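Side-chain contacts in cyclohexadienyl dehydratase (Synthetic construct, PDB 5JOS), which probably converts prephenate to phenylpyruvate and arogenate to phenylalanine, as an ancestral dehydratase built on a periplasmic solute-binding protein fold: residues A[20-23]-A[24-28]; A[137-141]-A[142-146]; A[145-148]-A[149-153]. One frame throughout, in Å; residues are numbered along the deposited sequence.

Contact 1 (A[20-23]-A[24-28]); sequences MERG and TLRVG
R22 folds back from the last turn of helix 15-22 to meet T24 and R26 at the start of strand 24-29. The hydrogen bonding between the segments is slight. R22 NH2 gives a weak, bent bond to T24 O at 3.0 Å, with an N-H...O angle of 129°. Within the helix end, G23 N makes another weak bond, to M20 O at 3.3 Å. G23 takes a positive phi, which favours glycine, and the chain passes there from helix into strand.

The second kind of contact is between the two arginines. R26 NE lies over one face of the R22 guanidinium, 3.2 Å above its plane and off towards the rim. The two flat groups are turned 55° apart. R26 CD also lies 3.7 Å from R22 CZ, so aliphatic chain rests beside the guanidinium. R22 gets there with CG anti to its backbone N and a bend at chi3 (61°).

Ionic partners lie just outside. D84 forms salt bridges with both R22 and R26, and D81 adds a further one to R26. The pair of cations is therefore gathered round a shared carboxylate. Its charge probably offsets the closeness of the arginines, and ties the helix end and the new strand to the same acid at the surface.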
ATOM      1  N   MET A  20     -23.495 -13.567  -1.687  1.00 56.84           N
ATOM      2  CA  MET A  20     -24.812 -12.925  -1.558  1.00 64.38           C
ATOM      3  C   MET A  20     -25.828 -13.823  -0.894  1.00 67.37           C
ATOM      4  O   MET A  20     -26.552 -13.370   0.003  1.00 62.62           O
ATOM      5  CB  MET A  20     -25.341 -12.338  -2.875  1.00 66.23           C
ATOM      6  CG  MET A  20     -24.849 -10.887  -2.935  1.00 64.25           C
ATOM      7  SD  MET A  20     -24.596 -10.322  -4.582  1.00 64.85           S
ATOM      8  CE  MET A  20     -23.325  -9.164  -4.274  1.00 71.16           C
ATOM      9  N   GLU A  21     -25.821 -15.111  -1.233  1.00 68.01           N
ATOM     10  CA  GLU A  21     -26.771 -16.023  -0.604  1.00 68.85           C
ATOM     11  C   GLU A  21     -26.487 -16.193   0.882  1.00 70.32           C
ATOM     12  O   GLU A  21     -27.429 -16.284   1.626  1.00 69.00           O
ATOM     13  CB  GLU A  21     -26.846 -17.362  -1.340  1.00 72.94           C
ATOM     14  CG  GLU A  21     -27.274 -17.166  -2.787  1.00 76.95           C
ATOM     15  CD  GLU A  21     -27.296 -18.450  -3.583  1.00 83.81           C
ATOM     16  OE1 GLU A  21     -27.526 -19.489  -2.948  1.00 98.21           O
ATOM     17  OE2 GLU A  21     -27.141 -18.422  -4.831  1.00 81.15           O
ATOM     18  N   ARG A  22     -25.228 -16.213   1.326  1.00 65.23           N
ATOM     19  CA  ARG A  22     -24.926 -16.381   2.751  1.00 67.56           C
ATOM     20  C   ARG A  22     -25.156 -15.089   3.544  1.00 65.17           C
ATOM     21  O   ARG A  22     -25.336 -15.140   4.753  1.00 64.20           O
ATOM     22  CB  ARG A  22     -23.452 -16.815   2.926  1.00 71.92           C
ATOM     23  CG  ARG A  22     -22.965 -16.978   4.392  1.00 76.55           C
ATOM     24  CD  ARG A  22     -21.503 -17.474   4.541  1.00 75.96           C
ATOM     25  NE  ARG A  22     -20.526 -16.557   3.953  1.00 75.11           N
ATOM     26  CZ  ARG A  22     -19.780 -16.755   2.846  1.00 71.38           C
ATOM     27  NH1 ARG A  22     -19.854 -17.883   2.162  1.00 72.89           N
ATOM     28  NH2 ARG A  22     -18.961 -15.782   2.397  1.00 55.45           N
ATOM     29  N   GLY A  23     -25.055 -13.929   2.887  1.00 61.53           N
ATOM     30  CA  GLY A  23     -25.224 -12.646   3.544  1.00 57.59           C
ATOM     31  C   GLY A  23     -24.019 -12.129   4.317  1.00 56.27           C
ATOM     32  O   GLY A  23     -24.120 -11.191   5.111  1.00 55.11           O
ATOM     33  N   THR A  24     -22.849 -12.706   4.117  1.00 52.54           N
ATOM     34  CA  THR A  24     -21.653 -12.201   4.778  0.50 50.11           C
ATOM     35  C   THR A  24     -20.494 -12.281   3.798  1.00 48.56           C
ATOM     36  O   THR A  24     -20.424 -13.231   3.027  1.00 51.47           O
ATOM     37  CB  THR A  24     -21.333 -13.046   6.023  0.50 50.65           C
ATOM     38  OG1 THR A  24     -22.410 -12.967   6.955  0.50 51.64           O
ATOM     39  CG2 THR A  24     -20.092 -12.571   6.693  0.50 48.08           C
ATOM     40  N   LEU A  25     -19.608 -11.279   3.840  1.00 47.16           N
ATOM     41  CA  LEU A  25     -18.315 -11.306   3.159  1.00 43.57           C
ATOM     42  C   LEU A  25     -17.291 -11.679   4.179  1.00 41.17           C
ATOM     43  O   LEU A  25     -17.139 -10.988   5.155  1.00 45.05           O
ATOM     44  CB  LEU A  25     -17.961  -9.996   2.561  1.00 41.66           C
ATOM     45  CG  LEU A  25     -16.567  -9.935   1.903  1.00 42.09           C
ATOM     46  CD1 LEU A  25     -16.490 -10.818   0.660  1.00 44.20           C
ATOM     47  CD2 LEU A  25     -16.257  -8.513   1.533  1.00 40.41           C
ATOM     48  N   ARG A  26     -16.607 -12.803   3.962  1.00 40.34           N
ATOM     49  CA  ARG A  26     -15.554 -13.224   4.835  1.00 40.28           C
ATOM     50  C   ARG A  26     -14.224 -12.656   4.320  1.00 37.10           C
ATOM     51  O   ARG A  26     -13.785 -12.983   3.245  1.00 35.36           O
ATOM     52  CB  ARG A  26     -15.492 -14.748   4.887  1.00 43.37           C
ATOM     53  CG  ARG A  26     -16.843 -15.413   5.257  1.00 46.90           C
ATOM     54  CD  ARG A  26     -16.843 -16.963   5.130  1.00 49.77           C
ATOM     55  NE  ARG A  26     -16.416 -17.276   3.769  1.00 53.81           N
ATOM     56  CZ  ARG A  26     -15.721 -18.350   3.349  1.00 55.67           C
ATOM     57  NH1 ARG A  26     -15.363 -19.363   4.161  1.00 58.29           N
ATOM     58  NH2 ARG A  26     -15.386 -18.420   2.073  1.00 50.72           N
ATOM     59  N   VAL A  27     -13.625 -11.802   5.135  1.00 35.48           N
ATOM     60  CA  VAL A  27     -12.408 -11.126   4.821  1.00 35.54           C
ATOM     61  C   VAL A  27     -11.262 -11.625   5.707  1.00 36.95           C
ATOM     62  O   VAL A  27     -11.254 -11.487   6.910  1.00 37.79           O
ATOM     63  CB  VAL A  27     -12.579  -9.640   5.068  1.00 33.74           C
ATOM     64  CG1 VAL A  27     -11.282  -8.959   4.857  1.00 32.72           C
ATOM     65  CG2 VAL A  27     -13.614  -9.046   4.126  1.00 34.13           C
ATOM     66  N   GLY A  28     -10.303 -12.260   5.085  1.00 35.81           N
ATOM     67  CA  GLY A  28      -9.157 -12.689   5.789  1.00 36.77           C
ATOM     68  C   GLY A  28      -8.219 -11.518   6.073  1.00 34.71           C
ATOM     69  O   GLY A  28      -7.901 -10.737   5.194  1.00 33.21           O
TER

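Contact 2 (A[137-141]-A[142-146]); sequences AVNPG and GTNEK
N139 and N144 meet through their amides, set at 67° to each other. N144 ND2 donates to N139 OD1 at 2.9 Å, and the bond is almost straight (173°). The acceptor lies in the plane of the N144 amide, while the donor sits slightly out of the N139 carbonyl plane. N139 has CG between its backbone N and carbonyl carbon (chi1 58°), which brings the amide round toward the helix. The other ends are also held: N139 ND2 bonds to N162, and N144 OD1 accepts from K111, which also bonds T143 OG1. With a leucine in place of N139, N144 ND2 and N162 OD1 would probably each lose a partner, and the N144 amide would be less firmly fixed in its rotation.

E145 runs out extended, back over the loop. Its OE1 accepts from G141 N at 2.8 Å, met nearly along the C-O axis. P140 CA lies 3.5 Å from the same oxygen. The other carboxylate oxygen, OE2, is taken by R149.

V138 crosses E145 at about a right angle. Its two methyls rest against the first turn: CG1 is 3.7 Å from N144 O, and CG2 is 3.9 Å from E145 CA. E145 CB also rests 3.5 Å from N139 O. G142 is the N-cap residue, and its O accepts from K146 N at 3.0 Å.

The strand end, glycine-containing loop and helix start form the first half of a beta-alpha-beta unit (135-138, 143-151, 156-159). Such a turn belongs to the alpha/beta domains of periplasmic binding proteins.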
ATOM      1  N   ALA A 137      20.465  12.297   0.088  1.00 35.17           N
ATOM      2  CA  ALA A 137      21.017  11.563   1.226  1.00 36.08           C
ATOM      3  C   ALA A 137      20.627  10.138   1.189  1.00 34.46           C
ATOM      4  O   ALA A 137      19.458   9.844   1.016  1.00 31.29           O
ATOM      5  CB  ALA A 137      20.561  12.158   2.535  1.00 33.98           C
ATOM      6  N   VAL A 138      21.610   9.232   1.326  1.00 31.63           N
ATOM      7  CA  VAL A 138      21.272   7.838   1.405  1.00 30.25           C
ATOM      8  C   VAL A 138      22.196   7.132   2.381  1.00 30.61           C
ATOM      9  O   VAL A 138      23.322   7.609   2.657  1.00 28.77           O
ATOM     10  CB  VAL A 138      21.415   7.134   0.062  1.00 34.89           C
ATOM     11  CG1 VAL A 138      20.514   7.746  -0.984  1.00 39.80           C
ATOM     12  CG2 VAL A 138      22.855   7.196  -0.390  1.00 35.02           C
ATOM     13  N   ASN A 139      21.755   5.963   2.858  1.00 29.57           N
ATOM     14  CA  ASN A 139      22.640   5.064   3.588  1.00 33.17           C
ATOM     15  C   ASN A 139      23.443   4.237   2.609  1.00 36.21           C
ATOM     16  O   ASN A 139      23.049   4.075   1.474  1.00 34.29           O
ATOM     17  CB  ASN A 139      21.840   4.155   4.535  1.00 31.47           C
ATOM     18  CG  ASN A 139      20.807   3.318   3.788  1.00 31.68           C
ATOM     19  OD1 ASN A 139      20.002   3.836   3.010  1.00 32.00           O
ATOM     20  ND2 ASN A 139      20.887   2.052   3.941  1.00 32.42           N
ATOM     21  N   PRO A 140      24.569   3.661   3.055  1.00 37.52           N
ATOM     22  CA  PRO A 140      25.382   2.911   2.168  1.00 38.14           C
ATOM     23  C   PRO A 140      24.872   1.524   1.909  1.00 42.05           C
ATOM     24  O   PRO A 140      24.350   0.858   2.793  1.00 36.93           O
ATOM     25  CB  PRO A 140      26.730   2.736   2.922  1.00 41.76           C
ATOM     26  CG  PRO A 140      26.505   3.282   4.280  1.00 38.85           C
ATOM     27  CD  PRO A 140      25.061   3.613   4.441  1.00 39.07           C
ATOM     28  N   GLY A 141      25.091   1.093   0.694  1.00 44.38           N
ATOM     29  CA  GLY A 141      25.305  -0.318   0.443  1.00 46.57           C
ATOM     30  C   GLY A 141      24.079  -1.040  -0.036  1.00 42.01           C
ATOM     31  O   GLY A 141      24.190  -2.174  -0.320  1.00 43.59           O
ATOM     32  N   GLY A 142      22.911  -0.421  -0.092  1.00 37.01           N
ATOM     33  CA  GLY A 142      21.689  -1.195  -0.508  1.00 36.31           C
ATOM     34  C   GLY A 142      20.931  -0.474  -1.626  1.00 38.11           C
ATOM     35  O   GLY A 142      21.492   0.305  -2.419  1.00 36.28           O
ATOM     36  N   THR A 143      19.624  -0.693  -1.649  1.00 38.13           N
ATOM     37  CA  THR A 143      18.776  -0.187  -2.698  1.00 37.83           C
ATOM     38  C   THR A 143      18.610   1.343  -2.700  1.00 38.09           C
ATOM     39  O   THR A 143      18.376   1.924  -3.775  1.00 36.70           O
ATOM     40  CB  THR A 143      17.401  -0.956  -2.661  1.00 38.83           C
ATOM     41  OG1 THR A 143      16.859  -0.945  -1.337  1.00 46.34           O
ATOM     42  CG2 THR A 143      17.634  -2.343  -2.957  1.00 42.67           C
ATOM     43  N   ASN A 144      18.689   2.024  -1.540  1.00 33.61           N
ATOM     44  CA  ASN A 144      18.587   3.454  -1.553  1.00 31.31           C
ATOM     45  C   ASN A 144      19.760   4.049  -2.288  1.00 34.82           C
ATOM     46  O   ASN A 144      19.573   4.896  -3.159  1.00 36.48           O
ATOM     47  CB  ASN A 144      18.483   4.020  -0.139  1.00 30.82           C
ATOM     48  CG  ASN A 144      17.262   3.537   0.568  1.00 32.40           C
ATOM     49  OD1 ASN A 144      16.177   3.388  -0.057  1.00 33.77           O
ATOM     50  ND2 ASN A 144      17.392   3.292   1.880  1.00 33.19           N
ATOM     51  N   GLU A 145      20.980   3.592  -1.954  1.00 32.44           N
ATOM     52  CA  GLU A 145      22.115   4.117  -2.604  1.00 34.37           C
ATOM     53  C   GLU A 145      22.085   3.793  -4.129  1.00 36.31           C
ATOM     54  O   GLU A 145      22.283   4.661  -5.013  1.00 39.21           O
ATOM     55  CB  GLU A 145      23.397   3.575  -1.938  1.00 37.38           C
ATOM     56  CG  GLU A 145      24.614   4.033  -2.791  1.00 44.41           C
ATOM     57  CD  GLU A 145      25.983   3.769  -2.171  1.00 43.58           C
ATOM     58  OE1 GLU A 145      26.113   2.883  -1.269  1.00 42.78           O
ATOM     59  OE2 GLU A 145      26.901   4.491  -2.646  1.00 41.57           O
ATOM     60  N   LYS A 146      21.810   2.550  -4.432  1.00 37.50           N
ATOM     61  CA  LYS A 146      21.720   2.130  -5.831  1.00 44.94           C
ATOM     62  C   LYS A 146      20.617   2.891  -6.626  1.00 42.47           C
ATOM     63  O   LYS A 146      20.800   3.277  -7.764  1.00 41.22           O
ATOM     64  CB  LYS A 146      21.503   0.617  -5.795  1.00 49.39           C
ATOM     65  CG  LYS A 146      21.211  -0.082  -7.093  1.00 60.41           C
ATOM     66  CD  LYS A 146      20.340  -1.316  -6.780  1.00 67.10           C
ATOM     67  CE  LYS A 146      20.729  -2.555  -7.557  1.00 74.45           C
ATOM     68  NZ  LYS A 146      20.966  -2.267  -8.991  1.00 76.15           N
TER

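Contact 3 (A[145-148]-A[149-153]); sequences EKFA and REHLK
F147 and H151 bring their rings together one helical turn apart. H151 CD2 lies over one face of the F147 ring, 3.5 Å above the plane and offset to the rim. The ring planes stand 40° apart, an oblique pairing, and the two side chains cross at about a right angle. L152 CD1 comes to the F147 edge, 4.1 Å from CE1. The H151 ring has E150 CG over the centre of one face, 3.4 Å above its plane, and F147 O at its edge. With CG anti to the backbone N (chi1 -180°), the F147 ring leans toward the next turn, where H151 lies.

The R149 guanidinium takes E145 OE2 at its edge, in plane. NE donates at 2.7 Å to OE2 and NH2 at 2.9 Å to OE2, so one oxygen is gripped side-on by two nitrogens in a salt bridge. The oxygen is met on its anti side, somewhat out of the carboxylate plane, and the carboxylate is turned 55° from the guanidinium. R149 is extended from CG to NE, which carries the charge back one turn.

Along the backbone, bonds run from R149, E150, H151 and L152 to the residues four earlier. The last, L152 N to A148 O at 2.8 Å, comes from above the carbonyl plane, and L152 then leaves helical angles. L152 CD1 packs 4.2 Å from A148 CB. Helix 126-129 touches H151 and L152, and the F204 ring meets F147.

This is the closing end of an amphipathic helix in a beta-alpha-beta unit. F147, A148 and L152 turn to the mixed sheet, on I179 and I157, while the E145-R149 pair lies beside V159 on outer strand 156-159.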
ATOM      1  N   GLU A 145      20.980   3.592  -1.954  1.00 32.44           N
ATOM      2  CA  GLU A 145      22.115   4.117  -2.604  1.00 34.37           C
ATOM      3  C   GLU A 145      22.085   3.793  -4.129  1.00 36.31           C
ATOM      4  O   GLU A 145      22.283   4.661  -5.013  1.00 39.21           O
ATOM      5  CB  GLU A 145      23.397   3.575  -1.938  1.00 37.38           C
ATOM      6  CG  GLU A 145      24.614   4.033  -2.791  1.00 44.41           C
ATOM      7  CD  GLU A 145      25.983   3.769  -2.171  1.00 43.58           C
ATOM      8  OE1 GLU A 145      26.113   2.883  -1.269  1.00 42.78           O
ATOM      9  OE2 GLU A 145      26.901   4.491  -2.646  1.00 41.57           O
ATOM     10  N   LYS A 146      21.810   2.550  -4.432  1.00 37.50           N
ATOM     11  CA  LYS A 146      21.720   2.130  -5.831  1.00 44.94           C
ATOM     12  C   LYS A 146      20.617   2.891  -6.626  1.00 42.47           C
ATOM     13  O   LYS A 146      20.800   3.277  -7.764  1.00 41.22           O
ATOM     14  CB  LYS A 146      21.503   0.617  -5.795  1.00 49.39           C
ATOM     15  CG  LYS A 146      21.211  -0.082  -7.093  1.00 60.41           C
ATOM     16  CD  LYS A 146      20.340  -1.316  -6.780  1.00 67.10           C
ATOM     17  CE  LYS A 146      20.729  -2.555  -7.557  1.00 74.45           C
ATOM     18  NZ  LYS A 146      20.966  -2.267  -8.991  1.00 76.15           N
ATOM     19  N   PHE A 147      19.485   3.189  -6.032  1.00 38.88           N
ATOM     20  CA  PHE A 147      18.487   3.973  -6.748  1.00 36.37           C
ATOM     21  C   PHE A 147      19.081   5.365  -7.102  1.00 42.54           C
ATOM     22  O   PHE A 147      18.901   5.924  -8.213  1.00 41.80           O
ATOM     23  CB  PHE A 147      17.231   4.193  -5.871  1.00 38.58           C
ATOM     24  CG  PHE A 147      16.182   4.977  -6.546  1.00 36.37           C
ATOM     25  CD1 PHE A 147      16.200   6.372  -6.495  1.00 37.94           C
ATOM     26  CD2 PHE A 147      15.155   4.332  -7.246  1.00 38.68           C
ATOM     27  CE1 PHE A 147      15.222   7.119  -7.161  1.00 37.40           C
ATOM     28  CE2 PHE A 147      14.194   5.086  -7.910  1.00 37.70           C
ATOM     29  CZ  PHE A 147      14.211   6.467  -7.841  1.00 38.13           C
ATOM     30  N   ALA A 148      19.773   5.951  -6.136  1.00 40.49           N
ATOM     31  CA  ALA A 148      20.276   7.288  -6.356  1.00 43.76           C
ATOM     32  C   ALA A 148      21.342   7.343  -7.462  1.00 40.69           C
ATOM     33  O   ALA A 148      21.352   8.280  -8.254  1.00 42.78           O
ATOM     34  CB  ALA A 148      20.832   7.870  -5.079  1.00 40.98           C
ATOM     35  N   ARG A 149      22.224   6.343  -7.464  1.00 41.04           N
ATOM     36  CA  ARG A 149      23.345   6.259  -8.422  1.00 45.91           C
ATOM     37  C   ARG A 149      22.789   5.958  -9.781  1.00 48.64           C
ATOM     38  O   ARG A 149      23.275   6.474 -10.768  1.00 48.88           O
ATOM     39  CB  ARG A 149      24.422   5.248  -7.980  1.00 47.17           C
ATOM     40  CG  ARG A 149      25.050   5.782  -6.669  1.00 47.89           C
ATOM     41  CD  ARG A 149      26.388   5.207  -6.375  1.00 52.24           C
ATOM     42  NE  ARG A 149      26.902   5.636  -5.083  1.00 52.62           N
ATOM     43  CZ  ARG A 149      27.356   6.844  -4.782  1.00 54.21           C
ATOM     44  NH1 ARG A 149      27.374   7.782  -5.683  1.00 54.77           N
ATOM     45  NH2 ARG A 149      27.846   7.122  -3.580  1.00 51.72           N
ATOM     46  N   GLU A 150      21.693   5.212  -9.809  1.00 46.15           N
ATOM     47  CA  GLU A 150      21.085   4.911 -11.069  1.00 48.62           C
ATOM     48  C   GLU A 150      20.266   6.068 -11.618  1.00 46.86           C
ATOM     49  O   GLU A 150      20.447   6.395 -12.755  1.00 48.32           O
ATOM     50  CB  GLU A 150      20.253   3.655 -11.010  1.00 50.93           C
ATOM     51  CG  GLU A 150      19.463   3.423 -12.305  1.00 59.83           C
ATOM     52  CD  GLU A 150      18.843   2.036 -12.375  1.00 71.07           C
ATOM     53  OE1 GLU A 150      19.056   1.237 -11.432  1.00 72.63           O
ATOM     54  OE2 GLU A 150      18.139   1.734 -13.384  1.00 86.31           O
ATOM     55  N   HIS A 151      19.414   6.694 -10.851  1.00 41.81           N
ATOM     56  CA  HIS A 151      18.400   7.554 -11.432  1.00 44.96           C
ATOM     57  C   HIS A 151      18.590   8.937 -11.003  1.00 43.95           C
ATOM     58  O   HIS A 151      17.868   9.809 -11.442  1.00 47.43           O
ATOM     59  CB  HIS A 151      17.019   7.165 -10.885  1.00 47.03           C
ATOM     60  CG  HIS A 151      16.614   5.771 -11.217  1.00 46.58           C
ATOM     61  ND1 HIS A 151      16.161   5.423 -12.460  1.00 51.35           N
ATOM     62  CD2 HIS A 151      16.632   4.628 -10.485  1.00 45.09           C
ATOM     63  CE1 HIS A 151      15.905   4.125 -12.487  1.00 50.83           C
ATOM     64  NE2 HIS A 151      16.180   3.622 -11.295  1.00 48.42           N
ATOM     65  N   LEU A 152      19.509   9.183 -10.092  1.00 42.88           N
ATOM     66  CA  LEU A 152      19.722  10.553  -9.655  1.00 44.31           C
ATOM     67  C   LEU A 152      21.173  11.024  -9.811  1.00 47.74           C
ATOM     68  O   LEU A 152      21.741  11.657  -8.897  1.00 45.91           O
ATOM     69  CB  LEU A 152      19.280  10.714  -8.218  1.00 41.26           C
ATOM     70  CG  LEU A 152      17.842  10.302  -7.910  1.00 41.16           C
ATOM     71  CD1 LEU A 152      17.658  10.314  -6.390  1.00 39.60           C
ATOM     72  CD2 LEU A 152      16.825  11.240  -8.584  1.00 42.93           C
ATOM     73  N   LYS A 153      21.723  10.746 -10.987  1.00 49.77           N
ATOM     74  CA  LYS A 153      23.127  11.009 -11.281  1.00 56.82           C
ATOM     75  C   LYS A 153      23.468  12.495 -11.321  1.00 59.20           C
ATOM     76  O   LYS A 153      24.608  12.829 -11.145  1.00 60.27           O
ATOM     77  CB  LYS A 153      23.505  10.437 -12.637  1.00 61.40           C
ATOM     78  CG  LYS A 153      23.479   8.920 -12.636  1.00 68.29           C
ATOM     79  CD  LYS A 153      24.088   8.371 -13.923  1.00 76.58           C
ATOM     80  CE  LYS A 153      24.537   6.912 -13.791  1.00 80.42           C
ATOM     81  NZ  LYS A 153      23.453   5.943 -14.127  1.00 79.65           N
TER

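How the contacts relate
Contact 2 is the strand-loop-helix entry and contact 3 the rest of helix 143-151; they overlap at E145 and K146, with centres 8 Å apart. E145 joins them: one carboxylate oxygen serves the loop, the other the next helical turn. They also touch where V138 CG1 packs 4.1 Å from A148 CB. Contact 2 starts in the mixed sheet, and the helix of contact 3 packs on it. Contact 1 lies on the opposite side of the chain's centre, where helix 15-22 runs into a strand of the three-stranded parallel sheet; its centre is about 45 Å from that of contact 2 and 47 Å from that of contact 3. The bound benzoic acid is about 7 Å from the P140 side chain and 11 Å from that of E145.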